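PDB 3NGF: AP endonuclease, family 2 from Brucella melitensis biovar Abortus, which probably interconverts hydroxypyruvate and tartronate semialdehyde as a manganese-binding isomerase of the hyi family, built on a xylose isomerase-like TIM barrel. Local coordinates for residues P10-E22 with R241-E255. Sequence-based numbering, arbitrary orientation.
Sequences PRFAANLSTMFNE and RGWVGCEYNPRGKTE. With MN (manganese (II) ion), chain C.
Ala13 and Val244 lie at the middle of a parallel strand pairing that closes the TIM barrel, first strand 11-15 against last strand 243-246. Three backbone bonds fix the register: Val244 N to Arg11 O, Ala13 N to Val244 O and Cys246 N to Ala13 O, the last at 2.8 Å and 163°. Packing is tight on the face carrying Phe12, where its CE1 lies 3.7 Å from Val244 CG1 and the two side chains run alongside each other. Beyond the strands, Met19 SD sits over the Tyr248 ring, displaced toward its rim and 4.3 Å from the centroid, a Met-aromatic contact. Thr254 OG1 is gripped twice, accepting from Phe20 N and donating to the syn lone pair of Glu22 OE1 at 2.7 Å, while Thr254 N meets Glu22 OE2 from above the carboxylate plane. With CG2 anti to the backbone N (OG1 at chi1 -59°), its methyl stands over the centre of the Phe20 ring, 3.6 Å from the centroid.

The Arg11 end faces solvent but is not slack: its guanidinium stacks on the Trp243 indole with planes 18° apart and NH2 reaches Arg241 O at 2.8 Å, whereas NE bonds only weakly to Gly242 O and a water bridges Arg11 N to Gly242 O.

At the barrel's C-terminal end Glu247 OE1 binds manganese at 2.1 Å, in a site shared with Glu150, Asp185, Gln211 and two waters; Glu247 is also a predicted proton donor/acceptor. Ala14 continues the sheet to strand 39-41 and Gly245 to strand 207-212, while Phe20 packs on helix 25-34 and Trp243 on strands 63-68 and 207-212.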
loop_
_atom_site.group_PDB
_atom_site.type_symbol
_atom_site.label_atom_id
_atom_site.label_comp_id
_atom_site.label_asym_id
_atom_site.label_seq_id
_atom_site.Cartn_x
_atom_site.Cartn_y
_atom_site.Cartn_z
ATOM N N PRO A 10 11.454 -5.231 -12.327
ATOM C CA PRO A 10 10.333 -5.274 -11.393
ATOM C C PRO A 10 8.999 -5.445 -12.068
ATOM O O PRO A 10 8.850 -5.147 -13.258
ATOM C CB PRO A 10 10.360 -3.890 -10.721
ATOM C CG PRO A 10 11.673 -3.330 -11.013
ATOM C CD PRO A 10 12.071 -3.896 -12.354
ATOM N N ARG A 11 8.028 -5.945 -11.315
ATOM C CA ARG A 11 6.668 -6.039 -11.829
ATOM C C ARG A 11 5.795 -4.952 -11.217
ATOM O O ARG A 11 5.813 -4.721 -10.007
ATOM C CB ARG A 11 6.077 -7.423 -11.634
ATOM C CG ARG A 11 6.273 -8.008 -10.304
ATOM C CD ARG A 11 5.591 -9.378 -10.200
ATOM N NE ARG A 11 5.807 -9.930 -8.866
ATOM C CZ ARG A 11 5.220 -11.012 -8.376
ATOM N NH1 ARG A 11 4.369 -11.727 -9.109
ATOM N NH2 ARG A 11 5.512 -11.394 -7.141
ATOM N N PHE A 12 5.065 -4.257 -12.077
ATOM C CA PHE A 12 4.313 -3.061 -11.685
ATOM C C PHE A 12 2.809 -3.318 -11.646
ATOM O O PHE A 12 2.237 -4.022 -12.491
ATOM C CB PHE A 12 4.604 -1.880 -12.621
ATOM C CG PHE A 12 6.012 -1.444 -12.597
ATOM C CD1 PHE A 12 6.438 -0.500 -11.672
ATOM C CD2 PHE A 12 6.946 -2.020 -13.458
ATOM C CE1 PHE A 12 7.776 -0.116 -11.622
ATOM C CE2 PHE A 12 8.264 -1.638 -13.425
ATOM C CZ PHE A 12 8.689 -0.663 -12.498
ATOM N N ALA A 13 2.182 -2.742 -10.624
ATOM C CA ALA A 13 0.736 -2.804 -10.432
ATOM C C ALA A 13 0.166 -1.398 -10.587
ATOM O O ALA A 13 0.636 -0.464 -9.925
ATOM C CB ALA A 13 0.421 -3.305 -9.039
ATOM N N ALA A 14 -0.829 -1.234 -11.453
ATOM C CA ALA A 14 -1.528 0.039 -11.592
ATOM C C ALA A 14 -2.362 0.286 -10.333
ATOM O O ALA A 14 -3.021 -0.633 -9.836
ATOM C CB ALA A 14 -2.433 0.034 -12.840
ATOM N N ASN A 15 -2.286 1.486 -9.778
ATOM C CA ASN A 15 -3.200 1.874 -8.698
ATOM C C ASN A 15 -4.495 2.475 -9.285
ATOM O O ASN A 15 -4.493 3.579 -9.845
ATOM C CB ASN A 15 -2.522 2.829 -7.700
ATOM C CG ASN A 15 -3.374 3.086 -6.486
ATOM O OD1 ASN A 15 -4.492 3.570 -6.619
ATOM N ND2 ASN A 15 -2.862 2.745 -5.284
ATOM N N LEU A 16 -5.600 1.740 -9.165
ATOM C CA LEU A 16 -6.871 2.136 -9.782
ATOM C C LEU A 16 -7.637 3.200 -8.990
ATOM O O LEU A 16 -8.678 3.652 -9.451
ATOM C CB LEU A 16 -7.756 0.906 -10.026
ATOM C CG LEU A 16 -7.104 -0.258 -10.770
ATOM C CD1 LEU A 16 -8.170 -1.324 -11.104
ATOM C CD2 LEU A 16 -6.379 0.170 -12.099
ATOM N N SER A 17 -7.148 3.590 -7.807
ATOM C CA SER A 17 -7.714 4.702 -7.069
ATOM C C SER A 17 -7.141 6.010 -7.627
ATOM O O SER A 17 -7.865 7.002 -7.724
ATOM C CB SER A 17 -7.422 4.592 -5.553
ATOM O OG SER A 17 -8.070 3.443 -4.979
ATOM N N THR A 18 -5.860 6.005 -7.996
ATOM C CA THR A 18 -5.191 7.246 -8.478
ATOM C C THR A 18 -5.013 7.331 -10.003
ATOM O O THR A 18 -4.933 8.444 -10.559
ATOM C CB THR A 18 -3.827 7.463 -7.794
ATOM O OG1 THR A 18 -2.884 6.468 -8.206
ATOM C CG2 THR A 18 -3.964 7.502 -6.233
ATOM N N MET A 19 -4.934 6.179 -10.666
ATOM C CA MET A 19 -4.773 6.114 -12.134
ATOM C C MET A 19 -6.065 5.761 -12.817
ATOM O O MET A 19 -6.959 5.173 -12.209
ATOM C CB MET A 19 -3.708 5.095 -12.549
ATOM C CG MET A 19 -2.315 5.357 -11.981
ATOM S SD MET A 19 -1.111 4.088 -12.320
ATOM C CE MET A 19 -1.078 4.113 -14.132
ATOM N N PHE A 20 -6.133 6.091 -14.110
ATOM C CA PHE A 20 -7.288 5.799 -14.949
ATOM C C PHE A 20 -8.596 6.442 -14.458
ATOM O O PHE A 20 -9.691 5.943 -14.757
ATOM C CB PHE A 20 -7.446 4.278 -15.113
ATOM C CG PHE A 20 -6.276 3.633 -15.767
ATOM C CD1 PHE A 20 -6.060 3.780 -17.118
ATOM C CD2 PHE A 20 -5.369 2.894 -15.024
ATOM C CE1 PHE A 20 -4.977 3.195 -17.725
ATOM C CE2 PHE A 20 -4.295 2.300 -15.612
ATOM C CZ PHE A 20 -4.092 2.447 -16.982
ATOM N N ASN A 21 -8.488 7.597 -13.785
ATOM C CA ASN A 21 -9.667 8.283 -13.244
ATOM C C ASN A 21 -10.483 8.990 -14.329
ATOM O O ASN A 21 -11.513 9.622 -14.051
ATOM C CB ASN A 21 -9.284 9.283 -12.151
ATOM C CG ASN A 21 -8.963 8.637 -10.826
ATOM O OD1 ASN A 21 -8.575 7.446 -10.723
ATOM N ND2 ASN A 21 -9.117 9.436 -9.769
ATOM N N GLU A 22 -10.034 8.864 -15.574
ATOM C CA GLU A 22 -10.799 9.323 -16.729
ATOM C C GLU A 22 -12.085 8.515 -16.889
ATOM O O GLU A 22 -13.027 8.975 -17.548
ATOM C CB GLU A 22 -9.966 9.218 -18.009
ATOM C CG GLU A 22 -8.772 10.183 -18.092
ATOM C CD GLU A 22 -7.463 9.711 -17.387
ATOM O OE1 GLU A 22 -7.309 8.552 -16.990
ATOM O OE2 GLU A 22 -6.552 10.545 -17.246
ATOM N N ARG A 241 11.197 -9.375 -4.938
ATOM C CA ARG A 241 10.375 -9.972 -5.982
ATOM C C ARG A 241 8.888 -9.828 -5.707
ATOM O O ARG A 241 8.077 -10.645 -6.162
ATOM C CB ARG A 241 10.765 -11.456 -6.146
ATOM C CG ARG A 241 12.253 -11.661 -6.424
ATOM C CD ARG A 241 12.666 -11.336 -7.843
ATOM N NE ARG A 241 14.081 -11.652 -8.050
ATOM C CZ ARG A 241 15.105 -10.831 -7.789
ATOM N NH1 ARG A 241 14.909 -9.586 -7.320
ATOM N NH2 ARG A 241 16.346 -11.255 -8.015
ATOM N N GLY A 242 8.517 -8.801 -4.952
ATOM C CA GLY A 242 7.108 -8.425 -4.805
ATOM C C GLY A 242 6.701 -7.546 -5.979
ATOM O O GLY A 242 7.312 -7.609 -7.039
ATOM N N TRP A 243 5.673 -6.722 -5.788
ATOM C CA TRP A 243 5.178 -5.834 -6.827
ATOM C C TRP A 243 5.555 -4.401 -6.485
ATOM O O TRP A 243 5.818 -4.086 -5.327
ATOM C CB TRP A 243 3.655 -5.911 -6.927
ATOM C CG TRP A 243 3.105 -7.206 -7.456
ATOM C CD1 TRP A 243 2.917 -8.347 -6.766
ATOM C CD2 TRP A 243 2.667 -7.463 -8.786
ATOM N NE1 TRP A 243 2.376 -9.317 -7.576
ATOM C CE2 TRP A 243 2.213 -8.799 -8.828
ATOM C CE3 TRP A 243 2.597 -6.691 -9.948
ATOM C CZ2 TRP A 243 1.728 -9.389 -9.993
ATOM C CZ3 TRP A 243 2.103 -7.290 -11.121
ATOM C CH2 TRP A 243 1.660 -8.603 -11.120
ATOM N N VAL A 244 5.535 -3.548 -7.488
ATOM C CA VAL A 244 5.750 -2.119 -7.315
ATOM C C VAL A 244 4.467 -1.386 -7.692
ATOM O O VAL A 244 4.074 -1.378 -8.874
ATOM C CB VAL A 244 6.947 -1.614 -8.163
ATOM C CG1 VAL A 244 7.152 -0.115 -7.962
ATOM C CG2 VAL A 244 8.211 -2.368 -7.789
ATOM N N GLY A 245 3.782 -0.824 -6.699
ATOM C CA GLY A 245 2.507 -0.132 -6.927
ATOM C C GLY A 245 2.695 1.274 -7.471
ATOM O O GLY A 245 3.504 2.033 -6.947
ATOM N N CYS A 246 1.954 1.607 -8.524
ATOM C CA CYS A 246 2.005 2.944 -9.146
ATOM C C CYS A 246 0.934 3.894 -8.565
ATOM O O CYS A 246 -0.085 4.219 -9.200
ATOM C CB CYS A 246 1.861 2.814 -10.662
ATOM S SG CYS A 246 3.190 1.835 -11.418
ATOM N N GLU A 247 1.201 4.376 -7.361
ATOM C CA GLU A 247 0.298 5.233 -6.642
ATOM C C GLU A 247 0.713 6.681 -6.904
ATOM O O GLU A 247 1.275 7.377 -6.017
ATOM C CB GLU A 247 0.360 4.948 -5.150
ATOM C CG GLU A 247 -0.757 5.626 -4.418
ATOM C CD GLU A 247 -0.676 5.444 -2.930
ATOM O OE1 GLU A 247 0.399 5.071 -2.408
ATOM O OE2 GLU A 247 -1.702 5.703 -2.291
ATOM N N TYR A 248 0.452 7.107 -8.126
ATOM C CA TYR A 248 0.730 8.462 -8.521
ATOM C C TYR A 248 -0.485 9.042 -9.207
ATOM O O TYR A 248 -1.368 8.321 -9.707
ATOM C CB TYR A 248 1.978 8.532 -9.416
ATOM C CG TYR A 248 1.896 7.879 -10.801
ATOM C CD1 TYR A 248 1.136 8.437 -11.820
ATOM C CD2 TYR A 248 2.584 6.700 -11.076
ATOM C CE1 TYR A 248 1.083 7.860 -13.091
ATOM C CE2 TYR A 248 2.534 6.107 -12.353
ATOM C CZ TYR A 248 1.792 6.703 -13.357
ATOM O OH TYR A 248 1.770 6.140 -14.619
ATOM N N ASN A 249 -0.512 10.358 -9.226
ATOM C CA ASN A 249 -1.553 11.108 -9.928
ATOM C C ASN A 249 -1.031 11.500 -11.293
ATOM O O ASN A 249 -0.099 12.297 -11.394
ATOM C CB ASN A 249 -1.918 12.349 -9.137
ATOM C CG ASN A 249 -2.301 12.034 -7.719
ATOM O OD1 ASN A 249 -3.142 11.140 -7.461
ATOM N ND2 ASN A 249 -1.734 12.788 -6.776
ATOM N N PRO A 250 -1.617 10.946 -12.360
ATOM C CA PRO A 250 -1.022 11.250 -13.672
ATOM C C PRO A 250 -0.996 12.752 -13.960
ATOM O O PRO A 250 -1.947 13.465 -13.598
ATOM C CB PRO A 250 -1.940 10.495 -14.640
ATOM C CG PRO A 250 -2.513 9.347 -13.810
ATOM C CD PRO A 250 -2.722 9.959 -12.460
ATOM N N ARG A 251 0.076 13.235 -14.590
ATOM C CA ARG A 251 0.154 14.642 -15.032
ATOM C C ARG A 251 -1.060 15.061 -15.846
ATOM O O ARG A 251 -1.638 16.131 -15.631
ATOM C CB ARG A 251 1.393 14.859 -15.903
ATOM C CG ARG A 251 2.682 15.083 -15.158
ATOM C CD ARG A 251 3.807 15.381 -16.154
ATOM N NE ARG A 251 4.059 14.225 -17.014
ATOM C CZ ARG A 251 4.914 13.237 -16.753
ATOM N NH1 ARG A 251 5.666 13.252 -15.659
ATOM N NH2 ARG A 251 5.026 12.215 -17.601
ATOM N N GLY A 252 -1.412 14.232 -16.818
ATOM C CA GLY A 252 -2.554 14.488 -17.675
ATOM C C GLY A 252 -3.358 13.217 -17.833
ATOM O O GLY A 252 -3.729 12.587 -16.846
ATOM N N LYS A 253 -3.631 12.848 -19.081
ATOM C CA LYS A 253 -4.323 11.593 -19.375
ATOM C C LYS A 253 -3.436 10.431 -18.942
ATOM O O LYS A 253 -2.253 10.420 -19.255
ATOM C CB LYS A 253 -4.607 11.486 -20.869
ATOM C CG LYS A 253 -5.311 10.199 -21.285
ATOM C CD LYS A 253 -5.592 10.205 -22.789
ATOM C CE LYS A 253 -6.370 8.972 -23.219
ATOM N NZ LYS A 253 -7.649 8.886 -22.462
ATOM N N THR A 254 -4.012 9.432 -18.265
ATOM C CA THR A 254 -3.220 8.340 -17.719
ATOM C C THR A 254 -2.314 7.688 -18.785
ATOM O O THR A 254 -1.103 7.570 -18.561
ATOM C CB THR A 254 -4.108 7.248 -17.059
ATOM O OG1 THR A 254 -4.884 7.821 -15.995
ATOM C CG2 THR A 254 -3.267 6.138 -16.502
ATOM N N GLU A 255 -2.884 7.280 -19.921
ATOM C CA GLU A 255 -2.118 6.529 -20.943
ATOM C C GLU A 255 -1.059 7.388 -21.652
ATOM O O GLU A 255 -0.057 6.861 -22.143
ATOM C CB GLU A 255 -3.016 5.887 -22.010
ATOM C CG GLU A 255 -3.835 4.660 -21.551
ATOM C CD GLU A 255 -5.214 5.027 -20.994
ATOM O OE1 GLU A 255 -5.388 6.198 -20.570
ATOM O OE2 GLU A 255 -6.114 4.144 -20.986
HETATM MN MN MN C . 1.255 4.805 -0.530
HETATM O O HOH W 1 9.051 -6.268 -8.612
HETATM O O HOH W 2 -6.156 9.013 -12.996
HETATM O O HOH W 3 -5.269 10.869 -9.391
HETATM O O HOH W 4 -7.787 6.564 -19.117
HETATM O O HOH W 5 -0.797 3.659 0.223
HETATM O O HOH W 6 0.212 6.670 0.231
#